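PDB 3BBJ: putative thioesterase II from Thermobifida fusca, which probably hydrolyses acyl-CoA or related thioesters, using two hotdog domains in one chain. Local coordinates for residues Asn250-Asp255 with Val261-Gln266; Tyr40-Leu45 with Val218-His223; Thr6-Ala11 with Val178-Arg183; Asp145-Arg150 with Val199-Pro204. All coordinates share one frame; numbering follows the deposited sequence.

Interaction 1. Residues Asn250-Asp255 with Val261-Gln266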
loop_
_atom_site.group_PDB
_atom_site.type_symbol
_atom_site.label_atom_id
_atom_site.label_comp_id
_atom_site.label_asym_id
_atom_site.label_seq_id
_atom_site.Cartn_x
_atom_site.Cartn_y
_atom_site.Cartn_z
ATOM N N ASN A 250 -2.064 -1.698 9.725
ATOM C CA ASN A 250 -1.140 -0.628 9.394
ATOM C C ASN A 250 0.013 -0.653 10.380
ATOM O O ASN A 250 -0.204 -0.404 11.554
ATOM C CB ASN A 250 -1.891 0.687 9.493
ATOM C CG ASN A 250 -3.230 0.615 8.805
ATOM O OD1 ASN A 250 -3.287 0.280 7.640
ATOM N ND2 ASN A 250 -4.320 0.884 9.533
ATOM N N VAL A 251 1.229 -0.940 9.901
ATOM C CA VAL A 251 2.392 -1.035 10.776
ATOM C C VAL A 251 3.451 0.018 10.413
ATOM O O VAL A 251 3.899 0.107 9.282
ATOM C CB VAL A 251 3.013 -2.478 10.721
ATOM C CG1 VAL A 251 4.330 -2.551 11.498
ATOM C CG2 VAL A 251 2.017 -3.527 11.220
ATOM N N ASP A 252 3.827 0.836 11.380
ATOM C CA ASP A 252 4.904 1.801 11.190
ATOM C C ASP A 252 6.059 1.377 12.090
ATOM O O ASP A 252 5.841 0.850 13.190
ATOM C CB ASP A 252 4.430 3.220 11.496
ATOM C CG ASP A 252 3.293 3.661 10.577
ATOM O OD1 ASP A 252 3.448 3.546 9.350
ATOM O OD2 ASP A 252 2.232 4.093 11.074
ATOM N N LEU A 253 7.279 1.561 11.590
ATOM C CA LEU A 253 8.474 1.239 12.341
ATOM C C LEU A 253 9.397 2.454 12.428
ATOM O O LEU A 253 9.619 3.156 11.430
ATOM C CB LEU A 253 9.226 0.081 11.675
ATOM C CG LEU A 253 8.512 -1.252 11.447
ATOM C CD1 LEU A 253 9.415 -2.262 10.665
ATOM C CD2 LEU A 253 8.073 -1.842 12.767
ATOM N N TRP A 254 9.917 2.693 13.631
ATOM C CA TRP A 254 10.899 3.751 13.894
ATOM C C TRP A 254 12.166 3.115 14.436
ATOM O O TRP A 254 12.136 2.013 15.012
ATOM C CB TRP A 254 10.395 4.732 14.949
ATOM C CG TRP A 254 9.201 5.534 14.568
ATOM C CD1 TRP A 254 9.180 6.840 14.174
ATOM C CD2 TRP A 254 7.844 5.091 14.569
ATOM N NE1 TRP A 254 7.884 7.241 13.922
ATOM C CE2 TRP A 254 7.046 6.182 14.158
ATOM C CE3 TRP A 254 7.224 3.882 14.874
ATOM C CZ2 TRP A 254 5.656 6.087 14.037
ATOM C CZ3 TRP A 254 5.845 3.791 14.768
ATOM C CH2 TRP A 254 5.076 4.885 14.345
ATOM N N ASP A 255 13.281 3.817 14.278
ATOM C CA ASP A 255 14.557 3.321 14.784
ATOM C C ASP A 255 14.840 3.839 16.198
ATOM O O ASP A 255 14.048 4.605 16.764
ATOM C CB ASP A 255 15.707 3.683 13.818
ATOM C CG ASP A 255 16.092 5.176 13.846
ATOM O OD1 ASP A 255 15.422 6.017 14.491
ATOM O OD2 ASP A 255 17.101 5.493 13.185
ATOM N N VAL A 261 11.253 4.766 9.683
ATOM C CA VAL A 261 11.973 4.000 8.662
ATOM C C VAL A 261 11.065 3.166 7.744
ATOM O O VAL A 261 11.429 2.930 6.613
ATOM C CB VAL A 261 13.070 3.061 9.293
ATOM C CG1 VAL A 261 14.136 3.872 10.013
ATOM C CG2 VAL A 261 12.443 2.069 10.252
ATOM N N ALA A 262 9.913 2.710 8.239
ATOM C CA ALA A 262 8.969 1.861 7.460
ATOM C C ALA A 262 7.509 2.239 7.702
ATOM O O ALA A 262 7.127 2.530 8.832
ATOM C CB ALA A 262 9.143 0.382 7.811
ATOM N N GLN A 263 6.719 2.225 6.625
ATOM C CA GLN A 263 5.263 2.428 6.660
ATOM C C GLN A 263 4.678 1.297 5.825
ATOM O O GLN A 263 4.955 1.195 4.630
ATOM C CB GLN A 263 4.844 3.742 6.014
ATOM C CG GLN A 263 5.259 5.004 6.730
ATOM C CD GLN A 263 4.890 6.240 5.942
ATOM O OE1 GLN A 263 5.510 6.555 4.917
ATOM N NE2 GLN A 263 3.884 6.957 6.416
ATOM N N SER A 264 3.881 0.460 6.474
ATOM C CA SER A 264 3.343 -0.745 5.882
ATOM C C SER A 264 1.839 -0.770 6.077
ATOM O O SER A 264 1.330 -0.371 7.108
ATOM C CB SER A 264 3.968 -1.975 6.571
ATOM O OG SER A 264 3.607 -3.205 5.948
ATOM N N ARG A 265 1.128 -1.191 5.055
ATOM C CA ARG A 265 -0.284 -1.474 5.193
ATOM C C ARG A 265 -0.527 -2.821 4.479
ATOM O O ARG A 265 -0.093 -3.000 3.336
ATOM C CB ARG A 265 -1.178 -0.322 4.644
ATOM C CG ARG A 265 -2.718 -0.645 4.842
ATOM C CD ARG A 265 -3.780 0.433 4.442
ATOM N NE ARG A 265 -3.582 1.775 5.035
ATOM C CZ ARG A 265 -3.602 2.927 4.350
ATOM N NH1 ARG A 265 -3.845 2.943 3.036
ATOM N NH2 ARG A 265 -3.391 4.085 4.981
ATOM N N GLN A 266 -1.128 -3.786 5.173
ATOM C CA GLN A 266 -1.603 -5.014 4.491
ATOM C C GLN A 266 -3.132 -5.118 4.583
ATOM O O GLN A 266 -3.753 -4.524 5.492
ATOM C CB GLN A 266 -0.935 -6.323 4.973
ATOM C CG GLN A 266 -1.188 -6.757 6.403
ATOM C CD GLN A 266 -0.803 -8.221 6.665
ATOM O OE1 GLN A 266 -1.539 -9.141 6.313
ATOM N NE2 GLN A 266 0.341 -8.435 7.324
HETATM O O HOH W 1 1.532 2.392 8.204
HETATM O O HOH W 2 2.508 6.477 8.940
#
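Asn250 meets the guanidinium of Arg265 at its edge, near the guanidinium plane. The amide plane stands 88° from that plane, so the two groups do not stack. The bond from Arg265 NE to Asn250 OD1 is weak and bent, at 3.0 Å. The chain of Arg265 leaves with CG anti to the backbone N (chi1 -179°) and bends at chi3, which sets it alongside Asn250. Asn250 ND2 turns instead to Asp248.

The side chains of Asp252 and Gln263 cross, their carboxylate and amide planes 44° apart. Asp252 OD1 lies against the aliphatic part of Gln263, 3.5 Å from Gln263 CG. One water lies between Asp252 OD1 and Ser264 O, and a second accepts from Gln263 NE2. Asp252 OD2 forms a salt bridge with Arg236 on the next strand. Gln263 OE1 bonds Arg225, and Gln263 NE2 also reaches Asp248 of the second subunit.

The other face of the pair carries Val251, Leu253, Ala262 and Ser264. Leu253 CB packs on Ala262 CB at 3.9 Å, and helix 191-198 covers Leu253 with Leu195 and Ala198.

The backbones run antiparallel. Val251 and Ser264 exchange two bonds, with Ser264 N to Val251 O at 2.8 Å. Leu253 N gives a bond to Ala262 O. Leu253 O accepts twice, from Val261 N at 2.9 Å and from Ala262 N at 3.2 Å. Val261 and Ala262 thus both face Leu253. This is a classic beta bulge in the hairpin of strands 246-254 and 260-269, part of the C-terminal hotdog domain.

Interaction 2. Residues Tyr40-Leu45 with Val218-His223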
loop_
_atom_site.group_PDB
_atom_site.type_symbol
_atom_site.label_atom_id
_atom_site.label_comp_id
_atom_site.label_asym_id
_atom_site.label_seq_id
_atom_site.Cartn_x
_atom_site.Cartn_y
_atom_site.Cartn_z
ATOM N N TYR A 40 8.780 -13.373 5.961
ATOM C CA TYR A 40 9.974 -14.151 5.647
ATOM C C TYR A 40 10.114 -14.346 4.134
ATOM O O TYR A 40 11.207 -14.237 3.596
ATOM C CB TYR A 40 9.947 -15.496 6.405
ATOM C CG TYR A 40 11.033 -16.471 5.978
ATOM C CD1 TYR A 40 12.371 -16.231 6.263
ATOM C CD2 TYR A 40 10.707 -17.630 5.273
ATOM C CE1 TYR A 40 13.344 -17.120 5.863
ATOM C CE2 TYR A 40 11.675 -18.522 4.870
ATOM C CZ TYR A 40 12.991 -18.272 5.163
ATOM O OH TYR A 40 13.946 -19.192 4.763
ATOM N N LEU A 41 9.001 -14.612 3.462
ATOM C CA LEU A 41 8.985 -14.788 2.012
ATOM C C LEU A 41 9.265 -13.456 1.305
ATOM O O LEU A 41 9.830 -13.426 0.201
ATOM C CB LEU A 41 7.642 -15.340 1.546
ATOM C CG LEU A 41 7.072 -16.594 2.225
ATOM C CD1 LEU A 41 5.792 -16.957 1.534
ATOM C CD2 LEU A 41 8.035 -17.795 2.200
HETATM N N MSE A 42 8.864 -12.350 1.943
HETATM C CA MSE A 42 9.176 -11.017 1.423
HETATM C C MSE A 42 10.679 -10.723 1.446
HETATM O O MSE A 42 11.229 -10.188 0.486
HETATM C CB MSE A 42 8.395 -9.950 2.186
HETATM C CG MSE A 42 6.927 -9.836 1.684
HETATM SE SE MSE A 42 5.706 -8.884 2.853
HETATM C CE MSE A 42 6.893 -7.469 3.438
ATOM N N THR A 43 11.320 -11.108 2.541
ATOM C CA THR A 43 12.734 -10.897 2.786
ATOM C C THR A 43 13.574 -11.552 1.694
ATOM O O THR A 43 14.540 -10.970 1.182
ATOM C CB THR A 43 13.113 -11.483 4.179
ATOM O OG1 THR A 43 12.531 -10.670 5.218
ATOM C CG2 THR A 43 14.600 -11.531 4.362
ATOM N N VAL A 44 13.178 -12.769 1.348
ATOM C CA VAL A 44 13.832 -13.557 0.310
ATOM C C VAL A 44 13.608 -12.931 -1.067
ATOM O O VAL A 44 14.540 -12.844 -1.875
ATOM C CB VAL A 44 13.319 -15.019 0.340
ATOM C CG1 VAL A 44 13.556 -15.714 -0.993
ATOM C CG2 VAL A 44 13.980 -15.790 1.483
ATOM N N LEU A 45 12.382 -12.495 -1.339
ATOM C CA LEU A 45 12.082 -11.867 -2.610
ATOM C C LEU A 45 12.791 -10.525 -2.701
ATOM O O LEU A 45 13.296 -10.165 -3.764
ATOM C CB LEU A 45 10.580 -11.680 -2.804
ATOM C CG LEU A 45 9.693 -12.899 -3.078
ATOM C CD1 LEU A 45 8.302 -12.388 -3.511
ATOM C CD2 LEU A 45 10.287 -13.832 -4.146
ATOM N N VAL A 218 -3.541 -10.884 1.891
ATOM C CA VAL A 218 -3.913 -10.817 0.499
ATOM C C VAL A 218 -2.937 -9.882 -0.214
ATOM O O VAL A 218 -2.423 -10.232 -1.280
ATOM C CB VAL A 218 -5.357 -10.369 0.321
ATOM C CG1 VAL A 218 -5.615 -10.077 -1.143
ATOM C CG2 VAL A 218 -6.296 -11.448 0.856
ATOM N N GLU A 219 -2.676 -8.710 0.387
ATOM C CA GLU A 219 -1.789 -7.715 -0.200
ATOM C C GLU A 219 -1.043 -6.973 0.892
ATOM O O GLU A 219 -1.610 -6.662 1.906
ATOM C CB GLU A 219 -2.600 -6.727 -1.066
ATOM C CG GLU A 219 -1.765 -5.858 -2.077
ATOM C CD GLU A 219 -0.983 -4.722 -1.450
ATOM O OE1 GLU A 219 -1.444 -4.118 -0.461
ATOM O OE2 GLU A 219 0.110 -4.412 -1.974
ATOM N N LEU A 220 0.248 -6.720 0.693
ATOM C CA LEU A 220 1.025 -5.855 1.578
ATOM C C LEU A 220 1.919 -4.992 0.712
ATOM O O LEU A 220 2.619 -5.500 -0.174
ATOM C CB LEU A 220 1.865 -6.666 2.583
ATOM C CG LEU A 220 2.773 -5.921 3.578
ATOM C CD1 LEU A 220 3.176 -6.809 4.748
ATOM C CD2 LEU A 220 4.025 -5.360 2.908
ATOM N N THR A 221 1.848 -3.683 0.950
ATOM C CA THR A 221 2.753 -2.710 0.388
ATOM C C THR A 221 3.415 -1.958 1.542
ATOM O O THR A 221 2.743 -1.537 2.479
ATOM C CB THR A 221 2.057 -1.670 -0.470
ATOM O OG1 THR A 221 1.486 -2.297 -1.624
ATOM C CG2 THR A 221 3.073 -0.614 -0.923
ATOM N N TRP A 222 4.732 -1.812 1.474
ATOM C CA TRP A 222 5.467 -1.089 2.496
ATOM C C TRP A 222 6.570 -0.192 1.891
ATOM O O TRP A 222 7.132 -0.471 0.841
ATOM C CB TRP A 222 6.009 -2.050 3.566
ATOM C CG TRP A 222 7.278 -2.715 3.206
ATOM C CD1 TRP A 222 7.421 -3.891 2.549
ATOM C CD2 TRP A 222 8.601 -2.251 3.492
ATOM N NE1 TRP A 222 8.745 -4.194 2.396
ATOM C CE2 TRP A 222 9.496 -3.197 2.953
ATOM C CE3 TRP A 222 9.116 -1.124 4.137
ATOM C CZ2 TRP A 222 10.882 -3.055 3.043
ATOM C CZ3 TRP A 222 10.483 -0.980 4.227
ATOM C CH2 TRP A 222 11.355 -1.946 3.689
ATOM N N HIS A 223 6.836 0.912 2.562
ATOM C CA HIS A 223 7.770 1.906 2.059
ATOM C C HIS A 223 8.921 2.158 3.033
ATOM O O HIS A 223 8.702 2.313 4.237
ATOM C CB HIS A 223 7.019 3.220 1.827
ATOM C CG HIS A 223 5.827 3.086 0.937
ATOM N ND1 HIS A 223 5.930 2.740 -0.391
ATOM C CD2 HIS A 223 4.511 3.288 1.169
ATOM C CE1 HIS A 223 4.729 2.720 -0.936
ATOM N NE2 HIS A 223 3.848 3.044 -0.010
#
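Met42, present as selenomethionine, touches Leu220 and Trp222 through apolar contacts. Its CE methyl lies 3.6 Å from Leu220 CD2 and 3.7 Å from Trp222 CD1. The selenium also rests on the leucine fork, with Met42 SE 3.8 Å from Leu220 CD1. Met42 and Leu220 cross at about a right angle. The methyl reaches the indole obliquely, beside the five-membered ring at CD1 and NE1. The chain of Met42 is extended at chi2 and bends at chi3 (39°), and this bend carries CE toward the indole. Around the contact, Met42 also packs on Tyr63, Pro196 and Val199, while Trp222 packs on Leu195 and Ala262. All three residues of the contact are buried.

No hydrogen bond joins the two segments. Polar bonds are made within each segment or with other parts of the assembly. In the helix, Leu45 N donates to Leu41 O at 3.1 Å. On the strand, Thr221 points away from the helix. Thr221 OG1 lies 2.5 Å from Glu219 OE2, on the syn side of the carboxylate, a very short bond. Thr221 OG1 also meets Thr221 OG1 of the second subunit, and Glu219 packs on His223 of that subunit.

The strand therefore has two different faces. Leu220 and Trp222 meet the helix, while Glu219 and Thr221 face the other subunit. A long helix laid against a curved antiparallel sheet is the hallmark of the hotdog fold. Here helix 38-51 of the N-terminal domain reaches strand 217-224 of the C-terminal one.

Interaction 3. Residues Thr6-Ala11 with Val178-Arg183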
loop_
_atom_site.group_PDB
_atom_site.type_symbol
_atom_site.label_atom_id
_atom_site.label_comp_id
_atom_site.label_asym_id
_atom_site.label_seq_id
_atom_site.Cartn_x
_atom_site.Cartn_y
_atom_site.Cartn_z
ATOM N N THR A 6 23.545 -14.724 12.211
ATOM C CA THR A 6 22.276 -14.921 12.901
ATOM C C THR A 6 21.507 -15.925 12.051
ATOM O O THR A 6 21.773 -16.059 10.834
ATOM C CB THR A 6 21.429 -13.627 12.968
ATOM O OG1 THR A 6 21.060 -13.212 11.641
ATOM C CG2 THR A 6 22.182 -12.500 13.666
ATOM N N ARG A 7 20.566 -16.633 12.673
ATOM C CA ARG A 7 19.718 -17.603 11.943
ATOM C C ARG A 7 19.072 -17.002 10.671
ATOM O O ARG A 7 18.989 -17.646 9.640
ATOM C CB ARG A 7 18.596 -18.124 12.843
ATOM C CG ARG A 7 17.891 -19.326 12.274
ATOM C CD ARG A 7 16.551 -19.553 12.899
ATOM N NE ARG A 7 15.943 -20.748 12.310
ATOM C CZ ARG A 7 15.886 -21.947 12.892
ATOM N NH1 ARG A 7 16.336 -22.152 14.128
ATOM N NH2 ARG A 7 15.327 -22.949 12.235
ATOM N N PHE A 8 18.615 -15.765 10.781
ATOM C CA PHE A 8 18.021 -15.016 9.669
ATOM C C PHE A 8 18.948 -14.883 8.472
ATOM O O PHE A 8 18.515 -15.054 7.330
ATOM C CB PHE A 8 17.654 -13.626 10.172
ATOM C CG PHE A 8 17.022 -12.728 9.134
ATOM C CD1 PHE A 8 15.674 -12.836 8.841
ATOM C CD2 PHE A 8 17.767 -11.721 8.510
ATOM C CE1 PHE A 8 15.074 -11.974 7.910
ATOM C CE2 PHE A 8 17.173 -10.862 7.576
ATOM C CZ PHE A 8 15.827 -10.996 7.287
ATOM N N ASP A 9 20.212 -14.540 8.726
ATOM C CA ASP A 9 21.206 -14.411 7.637
ATOM C C ASP A 9 21.286 -15.710 6.819
ATOM O O ASP A 9 21.283 -15.691 5.593
ATOM C CB ASP A 9 22.597 -14.076 8.186
ATOM C CG ASP A 9 22.719 -12.632 8.667
ATOM O OD1 ASP A 9 21.902 -11.787 8.232
ATOM O OD2 ASP A 9 23.652 -12.344 9.472
ATOM N N SER A 10 21.356 -16.834 7.518
ATOM C CA SER A 10 21.406 -18.145 6.880
ATOM C C SER A 10 20.080 -18.513 6.224
ATOM O O SER A 10 20.040 -18.948 5.067
ATOM C CB SER A 10 21.771 -19.219 7.920
ATOM O OG SER A 10 21.542 -20.531 7.424
ATOM N N ALA A 11 19.002 -18.337 6.979
ATOM C CA ALA A 11 17.655 -18.668 6.521
ATOM C C ALA A 11 17.169 -17.904 5.276
ATOM O O ALA A 11 16.333 -18.409 4.531
ATOM C CB ALA A 11 16.653 -18.457 7.663
ATOM N N VAL A 178 10.452 -4.465 18.422
ATOM C CA VAL A 178 10.631 -5.736 17.740
ATOM C C VAL A 178 12.018 -5.839 17.154
ATOM O O VAL A 178 12.607 -4.832 16.735
ATOM C CB VAL A 178 9.626 -5.913 16.599
ATOM C CG1 VAL A 178 9.736 -4.742 15.525
ATOM C CG2 VAL A 178 9.788 -7.286 15.976
ATOM N N ASP A 179 12.537 -7.064 17.131
ATOM C CA ASP A 179 13.851 -7.363 16.559
ATOM C C ASP A 179 13.933 -8.869 16.371
ATOM O O ASP A 179 13.071 -9.604 16.865
ATOM C CB ASP A 179 14.959 -6.893 17.519
ATOM C CG ASP A 179 16.289 -6.580 16.805
ATOM O OD1 ASP A 179 16.500 -7.011 15.642
ATOM O OD2 ASP A 179 17.123 -5.880 17.428
ATOM N N LEU A 180 14.944 -9.326 15.648
ATOM C CA LEU A 180 15.266 -10.752 15.582
ATOM C C LEU A 180 15.566 -11.267 17.001
ATOM O O LEU A 180 16.053 -10.527 17.849
ATOM C CB LEU A 180 16.483 -10.990 14.679
ATOM C CG LEU A 180 16.313 -10.649 13.189
ATOM C CD1 LEU A 180 17.636 -10.775 12.445
ATOM C CD2 LEU A 180 15.257 -11.559 12.583
ATOM N N SER A 181 15.269 -12.535 17.257
ATOM C CA SER A 181 15.404 -13.075 18.603
ATOM C C SER A 181 16.875 -13.222 19.079
ATOM O O SER A 181 17.808 -13.480 18.291
ATOM C CB SER A 181 14.676 -14.427 18.702
ATOM O OG SER A 181 15.378 -15.465 18.003
ATOM N N ALA A 182 17.045 -13.056 20.387
ATOM C CA ALA A 182 18.310 -13.291 21.066
ATOM C C ALA A 182 18.718 -14.733 20.793
ATOM O O ALA A 182 19.851 -14.998 20.404
ATOM C CB ALA A 182 18.155 -13.031 22.566
ATOM N N ARG A 183 17.757 -15.646 20.953
ATOM C CA ARG A 183 17.929 -17.076 20.699
ATOM C C ARG A 183 18.602 -17.422 19.364
ATOM O O ARG A 183 19.424 -18.328 19.289
ATOM C CB ARG A 183 16.544 -17.724 20.722
ATOM C CG ARG A 183 16.544 -19.220 20.535
ATOM C CD ARG A 183 15.151 -19.760 20.362
ATOM N NE ARG A 183 15.193 -21.197 20.134
ATOM C CZ ARG A 183 14.193 -22.034 20.372
ATOM N NH1 ARG A 183 13.036 -21.584 20.846
ATOM N NH2 ARG A 183 14.346 -23.324 20.129
#
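Leu180 has the most surface buried here, and it packs against Phe8. Both leucine methyls take part. Leu180 CD1 lies 3.6 Å from Phe8 CB. Leu180 CD2 is 4.0 Å from Phe8 CD1. The fork thus straddles the root of the aromatic side chain. The two side chains cross at about a right angle, and CD1 approaches the ring obliquely. Beyond Leu180, the Phe8 side chain packs on Ala193 and Leu197 of helix 191-198. Leu180 also touches that helix, through Phe194.

Thr6 adds a smaller share, with OG1 4.3 Å from Leu180 CD1. The same oxygen accepts a weak bond from Asp9 N at 3.3 Å.

The backbone N of Leu180 donates to Asp179 OD1 at 2.8 Å, on the anti side of the carboxylate. Asp179 OD2 in turn bonds Ser187.

No hydrogen bond crosses between the segments. The Thr6 OG1 that nears Leu180 is also the N-cap of helix 7-11, so the capped start of the helix lies at the contact. The arrangement sets this short N-terminal helix against the end of strand 173-180 in the C-terminal hotdog domain.

Interaction 4. Residues Asp145-Arg150 with Val199-Pro204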
loop_
_atom_site.group_PDB
_atom_site.type_symbol
_atom_site.label_atom_id
_atom_site.label_comp_id
_atom_site.label_asym_id
_atom_site.label_seq_id
_atom_site.Cartn_x
_atom_site.Cartn_y
_atom_site.Cartn_z
ATOM N N ASP A 145 10.689 -24.383 17.723
ATOM C CA ASP A 145 9.566 -23.618 18.310
ATOM C C ASP A 145 8.880 -22.595 17.377
ATOM O O ASP A 145 8.193 -21.680 17.844
ATOM C CB ASP A 145 9.958 -22.988 19.664
ATOM C CG ASP A 145 10.368 -24.042 20.705
ATOM O OD1 ASP A 145 9.975 -25.222 20.560
ATOM O OD2 ASP A 145 11.096 -23.700 21.665
ATOM N N GLY A 146 9.010 -22.819 16.071
ATOM C CA GLY A 146 8.355 -22.023 15.038
ATOM C C GLY A 146 8.506 -20.505 15.081
ATOM O O GLY A 146 9.346 -19.955 15.805
ATOM N N PHE A 147 7.658 -19.828 14.308
ATOM C CA PHE A 147 7.820 -18.397 14.082
ATOM C C PHE A 147 8.066 -17.549 15.338
ATOM O O PHE A 147 8.966 -16.706 15.346
ATOM C CB PHE A 147 6.640 -17.784 13.304
ATOM C CG PHE A 147 6.857 -16.354 13.002
ATOM C CD1 PHE A 147 7.729 -15.987 11.992
ATOM C CD2 PHE A 147 6.310 -15.370 13.801
ATOM C CE1 PHE A 147 7.990 -14.664 11.729
ATOM C CE2 PHE A 147 6.585 -14.027 13.548
ATOM C CZ PHE A 147 7.420 -13.683 12.504
ATOM N N LEU A 148 7.277 -17.783 16.385
ATOM C CA LEU A 148 7.332 -16.956 17.608
ATOM C C LEU A 148 8.711 -16.882 18.262
ATOM O O LEU A 148 8.985 -15.942 19.027
ATOM C CB LEU A 148 6.297 -17.433 18.643
ATOM C CG LEU A 148 4.828 -17.064 18.382
ATOM C CD1 LEU A 148 3.895 -17.792 19.306
ATOM C CD2 LEU A 148 4.621 -15.566 18.519
ATOM N N ALA A 149 9.563 -17.870 17.960
ATOM C CA ALA A 149 10.939 -17.946 18.499
ATOM C C ALA A 149 11.995 -17.297 17.593
ATOM O O ALA A 149 13.186 -17.299 17.920
ATOM C CB ALA A 149 11.318 -19.403 18.775
ATOM N N ARG A 150 11.550 -16.752 16.462
ATOM C CA ARG A 150 12.434 -16.088 15.486
ATOM C C ARG A 150 12.605 -14.573 15.752
ATOM O O ARG A 150 13.571 -13.937 15.272
ATOM C CB ARG A 150 11.885 -16.290 14.069
ATOM C CG ARG A 150 11.653 -17.754 13.636
ATOM C CD ARG A 150 12.985 -18.529 13.477
ATOM N NE ARG A 150 13.545 -18.945 14.768
ATOM C CZ ARG A 150 13.286 -20.098 15.392
ATOM N NH1 ARG A 150 12.481 -21.010 14.863
ATOM N NH2 ARG A 150 13.852 -20.335 16.562
ATOM N N VAL A 199 7.804 -5.893 9.354
ATOM C CA VAL A 199 6.477 -5.336 9.092
ATOM C C VAL A 199 5.360 -6.382 9.245
ATOM O O VAL A 199 4.192 -6.018 9.389
ATOM C CB VAL A 199 6.376 -4.701 7.659
ATOM C CG1 VAL A 199 7.485 -3.719 7.403
ATOM C CG2 VAL A 199 6.421 -5.752 6.593
ATOM N N ASP A 200 5.726 -7.663 9.155
ATOM C CA ASP A 200 4.792 -8.787 9.295
ATOM C C ASP A 200 5.176 -9.698 10.454
ATOM O O ASP A 200 4.782 -10.860 10.479
ATOM C CB ASP A 200 4.759 -9.644 8.011
ATOM C CG ASP A 200 3.554 -10.598 7.968
ATOM O OD1 ASP A 200 2.449 -10.218 8.420
ATOM O OD2 ASP A 200 3.700 -11.719 7.461
ATOM N N ALA A 201 5.922 -9.181 11.422
ATOM C CA ALA A 201 6.385 -10.021 12.532
ATOM C C ALA A 201 5.581 -9.834 13.824
ATOM O O ALA A 201 6.002 -10.332 14.885
ATOM C CB ALA A 201 7.885 -9.770 12.794
ATOM N N LEU A 202 4.435 -9.144 13.740
ATOM C CA LEU A 202 3.637 -8.845 14.943
ATOM C C LEU A 202 2.301 -9.592 14.970
ATOM O O LEU A 202 1.862 -10.123 13.945
ATOM C CB LEU A 202 3.352 -7.349 15.018
ATOM C CG LEU A 202 4.450 -6.353 14.666
ATOM C CD1 LEU A 202 3.786 -5.014 14.294
ATOM C CD2 LEU A 202 5.467 -6.215 15.828
ATOM N N PRO A 203 1.642 -9.639 16.150
ATOM C CA PRO A 203 0.336 -10.314 16.221
ATOM C C PRO A 203 -0.639 -9.648 15.273
ATOM O O PRO A 203 -0.671 -8.414 15.195
ATOM C CB PRO A 203 -0.108 -10.102 17.674
ATOM C CG PRO A 203 1.103 -9.790 18.425
ATOM C CD PRO A 203 2.060 -9.125 17.472
ATOM N N PRO A 204 -1.371 -10.443 14.486
ATOM C CA PRO A 204 -2.375 -9.840 13.622
ATOM C C PRO A 204 -3.313 -8.937 14.426
ATOM O O PRO A 204 -3.859 -9.365 15.443
ATOM C CB PRO A 204 -3.090 -11.050 13.027
ATOM C CG PRO A 204 -2.028 -12.096 12.983
ATOM C CD PRO A 204 -1.262 -11.894 14.265
#
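Phe147 and Ala201 face each other across two irregular backbones, their CA atoms 8.6 Å apart. Residues 147-149 make a short 3-10 turn. It is held by Ala149 N to Gly146 O at 3.0 Å and by Arg150 N to Phe147 O at 2.8 Å. Gly146 enters the turn with a positive phi of 52°. Residues 199-204 follow helix 191-198 as a loop with no regular structure. It ends in two extended prolines, Pro203 and Pro204.

No hydrogen bond passes between the segments. The Phe147 ring carries the contact. Its CG stands anti to the backbone N (chi1 -176°), which extends the ring until its far end meets Ala201. Phe147 CZ is 3.8 Å from Ala201 CA and 4.0 Å from Ala201 CB. The backbone of Ala201 is met at the ring edge: Ala201 O lies in the ring plane, 4.0 Å from Phe147 CE2.

Neighbouring parts complete the surroundings. Phe147 also packs on Ile32 and Asn37, and Asn37 ND2 bonds Asp200 O. Asp200 OD2 bonds Gly39 N, near the start of helix 38-51. Ala201 packs on Val151.

This is an aromatic edge meeting a loop backbone. It joins the segment ahead of strand 151-155 to the loop between helix 191-198 and strand 217-224. Both belong to the C-terminal hotdog domain and lie beside the 29-39 region of the N-terminal one.

Overall arrangement
All four contacts are largely buried, but their chemistry differs. Interaction 1 alone is held by backbone bonds between its segments, and its polar face turns partly to the second subunit. Interactions 2, 3 and 4 bury far less and have no hydrogen bond across. Interaction 2 lies closest to the centre of the chain. It shares the sheet with interaction 1, since strands 217-224 and 260-269 are neighbours, and Gln263 O reaches His223 N. Both touch the second subunit, while interactions 3 and 4 do not. Those two join through Ser181 and the 149-150 backbone. Val199 ties interaction 4 to both interactions 1 and 2. Tyr40 OH bonds Ala11 O, linking interaction 2 to interaction 3.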